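Local atomic coordinates of E3 SUMO-protein ligase SIZ1 (Saccharomyces cerevisiae, PDB entry 3I2D), a protein that acts as a SUMO E3 ligase, promoting attachment of SUMO (Smt3) to septins and PCNA through an SP-RING zinc finger that interacts with the E2 enzyme UBC9. Residues 72-77 and 118-123; 256-261 and 314-319; 321-324 and 330-333. All blocks are in the same frame, centred on the assembly; numbering follows the deposited sequence.

Interaction 1. Residues 72-77 and 118-123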
loop_
_atom_site.group_PDB
_atom_site.type_symbol
_atom_site.label_atom_id
_atom_site.label_comp_id
_atom_site.label_asym_id
_atom_site.label_seq_id
_atom_site.Cartn_x
_atom_site.Cartn_y
_atom_site.Cartn_z
ATOM N N PRO A 72 -1.169 -2.821 -1.377
ATOM C CA PRO A 72 -2.420 -3.523 -1.096
ATOM C C PRO A 72 -3.616 -2.573 -1.105
ATOM O O PRO A 72 -4.753 -3.017 -0.929
ATOM C CB PRO A 72 -2.168 -4.128 0.280
ATOM C CG PRO A 72 -1.276 -3.108 0.923
ATOM C CD PRO A 72 -0.305 -2.780 -0.185
ATOM N N PHE A 73 -3.366 -1.279 -1.331
ATOM C CA PHE A 73 -4.442 -0.278 -1.343
ATOM C C PHE A 73 -5.123 -0.017 -2.680
ATOM O O PHE A 73 -6.105 0.718 -2.754
ATOM C CB PHE A 73 -3.957 1.040 -0.729
ATOM C CG PHE A 73 -3.705 0.942 0.735
ATOM C CD1 PHE A 73 -2.407 0.974 1.239
ATOM C CD2 PHE A 73 -4.763 0.737 1.613
ATOM C CE1 PHE A 73 -2.165 0.799 2.589
ATOM C CE2 PHE A 73 -4.533 0.560 2.973
ATOM C CZ PHE A 73 -3.232 0.591 3.462
ATOM N N TYR A 74 -4.589 -0.595 -3.743
ATOM C CA TYR A 74 -5.223 -0.465 -5.036
ATOM C C TYR A 74 -4.805 -1.668 -5.868
ATOM O O TYR A 74 -3.732 -2.238 -5.665
ATOM C CB TYR A 74 -4.879 0.872 -5.693
ATOM C CG TYR A 74 -3.415 1.150 -5.933
ATOM C CD1 TYR A 74 -2.687 0.415 -6.874
ATOM C CD2 TYR A 74 -2.770 2.198 -5.270
ATOM C CE1 TYR A 74 -1.360 0.717 -7.153
ATOM C CE2 TYR A 74 -1.446 2.506 -5.539
ATOM C CZ TYR A 74 -0.744 1.760 -6.481
ATOM O OH TYR A 74 0.581 2.038 -6.730
ATOM N N LYS A 75 -5.672 -2.086 -6.776
ATOM C CA LYS A 75 -5.396 -3.251 -7.592
ATOM C C LYS A 75 -5.576 -2.895 -9.057
ATOM O O LYS A 75 -6.646 -2.429 -9.464
ATOM C CB LYS A 75 -6.357 -4.373 -7.188
ATOM C CG LYS A 75 -5.950 -5.778 -7.593
ATOM C CD LYS A 75 -6.850 -6.813 -6.916
ATOM C CE LYS A 75 -6.829 -6.638 -5.390
ATOM N NZ LYS A 75 -7.634 -7.648 -4.629
ATOM N N ILE A 76 -4.519 -3.094 -9.843
ATOM C CA ILE A 76 -4.574 -2.795 -11.266
ATOM C C ILE A 76 -5.516 -3.812 -11.901
ATOM O O ILE A 76 -5.271 -5.020 -11.854
ATOM C CB ILE A 76 -3.175 -2.875 -11.893
ATOM C CG1 ILE A 76 -2.325 -1.719 -11.370
ATOM C CG2 ILE A 76 -3.273 -2.825 -13.396
ATOM C CD1 ILE A 76 -0.898 -1.731 -11.875
ATOM N N GLN A 77 -6.601 -3.308 -12.478
ATOM C CA GLN A 77 -7.623 -4.151 -13.080
ATOM C C GLN A 77 -7.559 -4.215 -14.594
ATOM O O GLN A 77 -7.436 -5.299 -15.162
ATOM C CB GLN A 77 -8.991 -3.636 -12.670
ATOM C CG GLN A 77 -9.918 -4.664 -12.083
ATOM C CD GLN A 77 -11.063 -3.997 -11.351
ATOM O OE1 GLN A 77 -11.814 -3.209 -11.935
ATOM N NE2 GLN A 77 -11.197 -4.296 -10.060
ATOM N N ARG A 118 -10.834 3.822 -10.110
ATOM C CA ARG A 118 -10.229 5.077 -10.534
ATOM C C ARG A 118 -9.226 4.872 -11.652
ATOM O O ARG A 118 -8.652 3.794 -11.784
ATOM C CB ARG A 118 -9.547 5.742 -9.343
ATOM C CG ARG A 118 -10.384 5.701 -8.078
ATOM C CD ARG A 118 -10.578 7.080 -7.510
ATOM N NE ARG A 118 -11.114 7.999 -8.504
ATOM C CZ ARG A 118 -11.223 9.310 -8.316
ATOM N NH1 ARG A 118 -10.834 9.855 -7.166
ATOM N NH2 ARG A 118 -11.708 10.082 -9.280
ATOM N N LEU A 119 -9.019 5.907 -12.459
ATOM C CA LEU A 119 -8.076 5.836 -13.573
ATOM C C LEU A 119 -6.729 6.433 -13.144
ATOM O O LEU A 119 -6.597 7.646 -13.001
ATOM C CB LEU A 119 -8.624 6.616 -14.758
ATOM C CG LEU A 119 -8.196 6.232 -16.169
ATOM C CD1 LEU A 119 -7.985 7.525 -16.923
ATOM C CD2 LEU A 119 -6.931 5.377 -16.168
ATOM N N TYR A 120 -5.737 5.578 -12.933
ATOM C CA TYR A 120 -4.428 6.039 -12.495
ATOM C C TYR A 120 -3.402 6.046 -13.615
ATOM O O TYR A 120 -3.383 5.167 -14.474
ATOM C CB TYR A 120 -3.913 5.151 -11.355
ATOM C CG TYR A 120 -4.490 5.455 -9.992
ATOM C CD1 TYR A 120 -5.530 6.377 -9.835
ATOM C CD2 TYR A 120 -3.972 4.847 -8.849
ATOM C CE1 TYR A 120 -6.033 6.690 -8.573
ATOM C CE2 TYR A 120 -4.470 5.149 -7.579
ATOM C CZ TYR A 120 -5.494 6.071 -7.453
ATOM O OH TYR A 120 -5.972 6.385 -6.204
ATOM N N LEU A 121 -2.547 7.052 -13.619
ATOM C CA LEU A 121 -1.508 7.083 -14.617
ATOM C C LEU A 121 -0.224 6.726 -13.868
ATOM O O LEU A 121 0.064 7.285 -12.804
ATOM C CB LEU A 121 -1.408 8.462 -15.234
ATOM C CG LEU A 121 -0.321 8.613 -16.290
ATOM C CD1 LEU A 121 -0.509 7.586 -17.400
ATOM C CD2 LEU A 121 -0.370 10.036 -16.818
ATOM N N PHE A 122 0.513 5.756 -14.396
ATOM C CA PHE A 122 1.764 5.326 -13.781
ATOM C C PHE A 122 2.926 5.725 -14.666
ATOM O O PHE A 122 2.758 5.944 -15.867
ATOM C CB PHE A 122 1.819 3.802 -13.601
ATOM C CG PHE A 122 0.922 3.282 -12.524
ATOM C CD1 PHE A 122 -0.454 3.247 -12.702
ATOM C CD2 PHE A 122 1.454 2.833 -11.324
ATOM C CE1 PHE A 122 -1.280 2.779 -11.710
ATOM C CE2 PHE A 122 0.633 2.363 -10.319
ATOM C CZ PHE A 122 -0.737 2.334 -10.514
ATOM N N SER A 123 4.106 5.798 -14.068
ATOM C CA SER A 123 5.296 6.137 -14.806
ATOM C C SER A 123 6.446 5.358 -14.226
ATOM O O SER A 123 6.506 5.147 -13.031
ATOM C CB SER A 123 5.576 7.623 -14.695
ATOM O OG SER A 123 6.772 7.953 -15.368
#

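Interaction 2. Residues 256-261 and 314-319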
loop_
_atom_site.group_PDB
_atom_site.type_symbol
_atom_site.label_atom_id
_atom_site.label_comp_id
_atom_site.label_asym_id
_atom_site.label_seq_id
_atom_site.Cartn_x
_atom_site.Cartn_y
_atom_site.Cartn_z
ATOM N N TYR A 256 -2.688 5.664 20.512
ATOM C CA TYR A 256 -2.587 6.095 21.904
ATOM C C TYR A 256 -3.987 6.009 22.513
ATOM O O TYR A 256 -4.361 6.789 23.386
ATOM C CB TYR A 256 -2.024 7.517 21.996
ATOM C CG TYR A 256 -0.618 7.636 21.447
ATOM C CD1 TYR A 256 -0.391 7.917 20.098
ATOM C CD2 TYR A 256 0.487 7.409 22.265
ATOM C CE1 TYR A 256 0.907 7.962 19.572
ATOM C CE2 TYR A 256 1.791 7.449 21.758
ATOM C CZ TYR A 256 1.997 7.722 20.411
ATOM O OH TYR A 256 3.288 7.717 19.908
ATOM N N THR A 257 -4.744 5.027 22.032
ATOM C CA THR A 257 -6.111 4.767 22.466
ATOM C C THR A 257 -6.299 3.271 22.658
ATOM O O THR A 257 -5.488 2.472 22.186
ATOM C CB THR A 257 -7.110 5.229 21.401
ATOM O OG1 THR A 257 -7.048 6.652 21.296
ATOM C CG2 THR A 257 -8.536 4.792 21.750
ATOM N N ARG A 258 -7.370 2.906 23.355
ATOM C CA ARG A 258 -7.720 1.507 23.601
ATOM C C ARG A 258 -7.677 0.769 22.265
ATOM O O ARG A 258 -8.213 1.271 21.275
ATOM C CB ARG A 258 -9.143 1.446 24.156
ATOM C CG ARG A 258 -9.756 0.061 24.302
ATOM C CD ARG A 258 -9.382 -0.547 25.641
ATOM N NE ARG A 258 -10.384 -1.492 26.118
ATOM C CZ ARG A 258 -10.481 -1.894 27.376
ATOM N NH1 ARG A 258 -9.643 -1.436 28.297
ATOM N NH2 ARG A 258 -11.418 -2.761 27.714
ATOM N N MET A 259 -7.040 -0.400 22.221
ATOM C CA MET A 259 -6.999 -1.165 20.981
ATOM C C MET A 259 -8.341 -1.857 20.800
ATOM O O MET A 259 -9.065 -2.121 21.770
ATOM C CB MET A 259 -5.895 -2.230 21.002
ATOM C CG MET A 259 -4.510 -1.746 20.595
ATOM S SD MET A 259 -3.268 -3.069 20.828
ATOM C CE MET A 259 -2.958 -3.036 22.599
ATOM N N LYS A 260 -8.658 -2.160 19.548
ATOM C CA LYS A 260 -9.895 -2.832 19.206
ATOM C C LYS A 260 -9.534 -4.086 18.378
ATOM O O LYS A 260 -10.265 -5.072 18.362
ATOM C CB LYS A 260 -10.788 -1.852 18.428
ATOM C CG LYS A 260 -12.254 -2.239 18.357
ATOM C CD LYS A 260 -13.118 -1.191 17.609
ATOM C CE LYS A 260 -13.198 0.157 18.352
ATOM N NZ LYS A 260 -13.809 0.048 19.723
ATOM N N TYR A 261 -8.394 -4.045 17.694
ATOM C CA TYR A 261 -7.929 -5.187 16.897
ATOM C C TYR A 261 -6.435 -5.379 17.165
ATOM O O TYR A 261 -5.603 -4.963 16.357
ATOM C CB TYR A 261 -8.138 -4.932 15.406
ATOM C CG TYR A 261 -9.550 -4.575 15.042
ATOM C CD1 TYR A 261 -9.957 -3.244 14.966
ATOM C CD2 TYR A 261 -10.490 -5.571 14.788
ATOM C CE1 TYR A 261 -11.264 -2.915 14.644
ATOM C CE2 TYR A 261 -11.806 -5.258 14.465
ATOM C CZ TYR A 261 -12.185 -3.929 14.396
ATOM O OH TYR A 261 -13.487 -3.624 14.079
ATOM N N GLN A 314 -11.391 -7.931 25.311
ATOM C CA GLN A 314 -12.821 -8.199 25.256
ATOM C C GLN A 314 -13.351 -8.624 26.618
ATOM O O GLN A 314 -14.491 -9.064 26.727
ATOM C CB GLN A 314 -13.102 -9.306 24.232
ATOM C CG GLN A 314 -14.298 -9.039 23.340
ATOM C CD GLN A 314 -14.108 -7.806 22.468
ATOM O OE1 GLN A 314 -13.908 -6.698 22.971
ATOM N NE2 GLN A 314 -14.175 -7.995 21.153
ATOM N N ASN A 315 -12.523 -8.497 27.651
ATOM C CA ASN A 315 -12.913 -8.884 29.002
ATOM C C ASN A 315 -12.281 -7.993 30.053
ATOM O O ASN A 315 -11.892 -8.465 31.123
ATOM C CB ASN A 315 -12.503 -10.326 29.265
ATOM C CG ASN A 315 -13.409 -11.314 28.590
ATOM O OD1 ASN A 315 -14.292 -11.879 29.224
ATOM N ND2 ASN A 315 -13.212 -11.519 27.291
ATOM N N CYS A 316 -12.191 -6.703 29.749
ATOM C CA CYS A 316 -11.587 -5.749 30.662
ATOM C C CYS A 316 -12.418 -4.475 30.716
ATOM O O CYS A 316 -13.143 -4.164 29.774
ATOM C CB CYS A 316 -10.173 -5.435 30.191
ATOM S SG CYS A 316 -9.234 -4.428 31.312
ATOM N N GLN A 317 -12.313 -3.739 31.819
ATOM C CA GLN A 317 -13.072 -2.506 31.972
ATOM C C GLN A 317 -12.654 -1.467 30.945
ATOM O O GLN A 317 -11.467 -1.174 30.786
ATOM C CB GLN A 317 -12.905 -1.945 33.383
ATOM C CG GLN A 317 -13.410 -2.878 34.464
ATOM C CD GLN A 317 -13.599 -2.180 35.793
ATOM O OE1 GLN A 317 -14.381 -1.231 35.903
ATOM N NE2 GLN A 317 -12.885 -2.648 36.816
ATOM N N LYS A 318 -13.655 -0.918 30.260
ATOM C CA LYS A 318 -13.485 0.084 29.210
ATOM C C LYS A 318 -12.484 1.204 29.524
ATOM O O LYS A 318 -12.073 1.944 28.623
ATOM C CB LYS A 318 -14.855 0.689 28.879
ATOM C CG LYS A 318 -14.872 1.682 27.725
ATOM C CD LYS A 318 -16.273 2.279 27.521
ATOM C CE LYS A 318 -17.318 1.204 27.197
ATOM N NZ LYS A 318 -18.653 1.781 26.853
ATOM N N ASN A 319 -12.083 1.317 30.788
ATOM C CA ASN A 319 -11.150 2.365 31.202
ATOM C C ASN A 319 -9.789 1.872 31.709
ATOM O O ASN A 319 -8.959 2.669 32.140
ATOM C CB ASN A 319 -11.808 3.218 32.279
ATOM C CG ASN A 319 -12.245 2.393 33.463
ATOM O OD1 ASN A 319 -12.920 1.369 33.303
ATOM N ND2 ASN A 319 -11.863 2.826 34.662
#

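Interaction 3. Residues 321-324 and 330-333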
loop_
_atom_site.group_PDB
_atom_site.type_symbol
_atom_site.label_atom_id
_atom_site.label_comp_id
_atom_site.label_asym_id
_atom_site.label_seq_id
_atom_site.Cartn_x
_atom_site.Cartn_y
_atom_site.Cartn_z
ATOM N N GLU A 321 -6.079 0.702 31.306
ATOM C CA GLU A 321 -5.109 0.978 30.254
ATOM C C GLU A 321 -3.907 0.062 30.277
ATOM O O GLU A 321 -3.112 0.044 29.340
ATOM C CB GLU A 321 -4.656 2.440 30.312
ATOM C CG GLU A 321 -5.739 3.433 29.883
ATOM C CD GLU A 321 -5.245 4.873 29.856
ATOM O OE1 GLU A 321 -6.029 5.768 29.458
ATOM O OE2 GLU A 321 -4.073 5.106 30.232
ATOM N N GLN A 322 -3.764 -0.694 31.355
ATOM C CA GLN A 322 -2.664 -1.638 31.459
ATOM C C GLN A 322 -3.115 -2.884 32.169
ATOM O O GLN A 322 -4.120 -2.884 32.878
ATOM C CB GLN A 322 -1.492 -1.041 32.219
ATOM C CG GLN A 322 -0.808 0.081 31.501
ATOM C CD GLN A 322 0.324 0.645 32.314
ATOM O OE1 GLN A 322 0.125 1.100 33.446
ATOM N NE2 GLN A 322 1.529 0.613 31.750
ATOM N N VAL A 323 -2.364 -3.955 31.977
ATOM C CA VAL A 323 -2.685 -5.207 32.622
ATOM C C VAL A 323 -1.393 -5.838 33.126
ATOM O O VAL A 323 -0.346 -5.733 32.483
ATOM C CB VAL A 323 -3.392 -6.149 31.649
ATOM C CG1 VAL A 323 -3.713 -7.438 32.329
ATOM C CG2 VAL A 323 -4.672 -5.512 31.161
ATOM N N GLU A 324 -1.462 -6.457 34.303
ATOM C CA GLU A 324 -0.294 -7.115 34.865
ATOM C C GLU A 324 -0.376 -8.591 34.533
ATOM O O GLU A 324 -1.389 -9.244 34.783
ATOM C CB GLU A 324 -0.223 -6.930 36.376
ATOM C CG GLU A 324 1.034 -7.543 36.971
ATOM C CD GLU A 324 1.638 -6.703 38.079
ATOM O OE1 GLU A 324 1.891 -5.497 37.849
ATOM O OE2 GLU A 324 1.867 -7.253 39.176
ATOM N N LYS A 330 -2.175 -15.744 33.503
ATOM C CA LYS A 330 -3.358 -15.035 33.978
ATOM C C LYS A 330 -3.009 -13.551 34.016
ATOM O O LYS A 330 -1.832 -13.177 33.945
ATOM C CB LYS A 330 -3.738 -15.504 35.388
ATOM C CG LYS A 330 -4.921 -16.474 35.465
ATOM C CD LYS A 330 -4.576 -17.884 35.013
ATOM C CE LYS A 330 -5.783 -18.805 35.143
ATOM N NZ LYS A 330 -5.516 -20.203 34.695
ATOM N N TRP A 331 -4.030 -12.710 34.131
ATOM C CA TRP A 331 -3.812 -11.271 34.180
ATOM C C TRP A 331 -4.720 -10.599 35.190
ATOM O O TRP A 331 -5.676 -11.200 35.686
ATOM C CB TRP A 331 -4.068 -10.649 32.810
ATOM C CG TRP A 331 -5.440 -10.928 32.277
ATOM C CD1 TRP A 331 -5.851 -12.051 31.627
ATOM C CD2 TRP A 331 -6.593 -10.086 32.389
ATOM N NE1 TRP A 331 -7.191 -11.966 31.324
ATOM C CE2 TRP A 331 -7.670 -10.768 31.781
ATOM C CE3 TRP A 331 -6.820 -8.819 32.946
ATOM C CZ2 TRP A 331 -8.960 -10.229 31.716
ATOM C CZ3 TRP A 331 -8.102 -8.285 32.881
ATOM C CH2 TRP A 331 -9.153 -8.991 32.268
ATOM N N THR A 332 -4.413 -9.340 35.480
ATOM C CA THR A 332 -5.195 -8.534 36.406
ATOM C C THR A 332 -5.075 -7.086 35.959
ATOM O O THR A 332 -3.965 -6.584 35.750
ATOM C CB THR A 332 -4.670 -8.654 37.836
ATOM O OG1 THR A 332 -3.259 -8.411 37.836
ATOM C CG2 THR A 332 -4.961 -10.044 38.404
ATOM N N ALA A 333 -6.219 -6.424 35.808
ATOM C CA ALA A 333 -6.247 -5.036 35.368
ATOM C C ALA A 333 -5.589 -4.136 36.395
ATOM O O ALA A 333 -5.825 -4.281 37.587
ATOM C CB ALA A 333 -7.682 -4.592 35.128
#

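Interaction 1. Residues 72-77 and 118-123
Y74 meets Y120 and F122 in a small aromatic cluster, a worked example of how strands that share no backbone hydrogen bond can still be joined through their side chains. The close part centres on the Y74 ring. Y120 presents its edge to the face of Y74 in a T-shaped pair, with the ring centroids 5.8 Å apart and the planes at 78°. Its leading atom is Y120 CE2, 4.1 Å from Y74 CD2. The F122 and Y74 side chains point at each other from opposite directions, and F122 meets the hydroxyl end of the tyrosine: F122 CZ lies 3.8 Å from Y74 CE1, which sits in the plane of the F122 ring at its edge, and F122 CE2 is 3.6 Å from Y74 OH. The Y74 side chain is directed across the contact by a chi1 of 59°, which sets CG between the backbone N and the carbonyl carbon.

Both segments belong to one antiparallel sheet of the PINIT domain, where strand 195-204 runs between strands 74-90 and 117-125. The short segments lie almost at right angles, their axes 9.3 Å apart at closest. M204, on the intervening strand, touches both tyrosines, and F68 adds a further ring beside F122.

Beyond the three rings the contact thins out. I76 reaches F122 only through its distal methyl, with CD1 4.3 Å from F122 CZ, and is partly exposed. K75, one residue earlier, is solvent-exposed, whereas R118, partly exposed, forms a salt bridge with D170.

Interaction 2. Residues 256-261 and 314-319
R258 reaches from one loop to two successive carbonyl groups of another, illustrating how a single arginine can join chain segments that have no regular secondary structure. Along 256-261, T257 stays local, its OG1 hydrogen-bonded to S255 O, and R258 then provides the bridge. The R258 side chain bends at chi2 (87°) and then extends to 314-319. Its two terminal nitrogens divide the work. NH2 of R258 donates a weak hydrogen bond to C316 O at 3.0 Å, and this oxygen lies at the edge of the guanidinium, near its plane. NH1 makes a second weak bond, 3.1 Å long, to Q317 O, which is placed obliquely to the group. Both bonds are markedly bent, with N-H...O angles of 132° and 126°, so neither is strong, but together they would limit rotation of the guanidinium. K318 CA lies over one face, near the rim, 3.8 Å from R258 NH2. CB of C316 adds a looser contact, 3.9 Å from R258 NH2.

Farther along, M259 is buried and packs against L313 of helix 307-313, a residue that R258 touches too. The amides of K260 and Y261 both bond to D275 OD2, and the Y261 side chain reaches helix 276-285. These contacts tie the first loop to D275 and the start of helix 276-285, while the partner segment follows the end of helix 307-313, with Q314 the first residue to leave helical geometry. The R258 bridge to the main chain thus joins two irregular parts of the SP-RING zinc finger, a RING-like fold whose single zinc ion here is held by C268, H270, C291 and C294.

Interaction 3. Residues 321-324 and 330-333
Strands 322-324 and 331-333 run antiparallel as the two arms of a beta hairpin, with an angle of 140° between their directions. E324 and T332 form the hydrogen-bonded pair: E324 N gives an almost straight bond (177°) to T332 O at 2.9 Å, and T332 N returns one of 3.1 Å to E324 O. The latter oxygen also receives a CA-H...O contact from W331. The adjacent V323 and A333 make a non-hydrogen-bonded pair, with CA atoms 4.5 Å apart.

Among the side chains, V323 and W331 make the main apolar contact. CG1 of V323 lies against W331 CB and the CE3 corner of the indole (V323 CG1 to W331 CE3 3.5 Å), coming obliquely to the ring. Both side chains also touch I312 of helix 307-313. T332 and E324 share the face opposite V323 and A333, where T332 OG1 is 3.7 Å from E324 CB while the E324 carboxylate extends away from strand 331-333.

Strand 245-249 flanks strand 322-326 on its other side, completing a three-stranded sheet. The hydrogen bonds between the arms both join main-chain atoms and so do not depend on side-chain identity, whereas the side chains contribute chiefly apolar contact, with the hairpin's V323 side turned to the helix.

How the interactions relate
The three interactions follow one another along the chain and illustrate a modular protein. Interaction 1 belongs to the PINIT domain, its centre 36 Å from that of interaction 2 and 44 Å from that of interaction 3, with no touch to either. Interactions 2 and 3, in contrast, are neighbours, with centres 11 Å apart, in the C-terminal part of the chain. Residues 314-319 lead from helix 307-313 toward the hairpin, and that helix serves both contacts, through L313 in interaction 2 and I312 in interaction 3. C316 and N315 meet W331, and C316 SG also lies near A333. The SP-RING loops and the hairpin thus pack together, while helix 207-215 touches both 72-77 and Y261, linking them to the PINIT part.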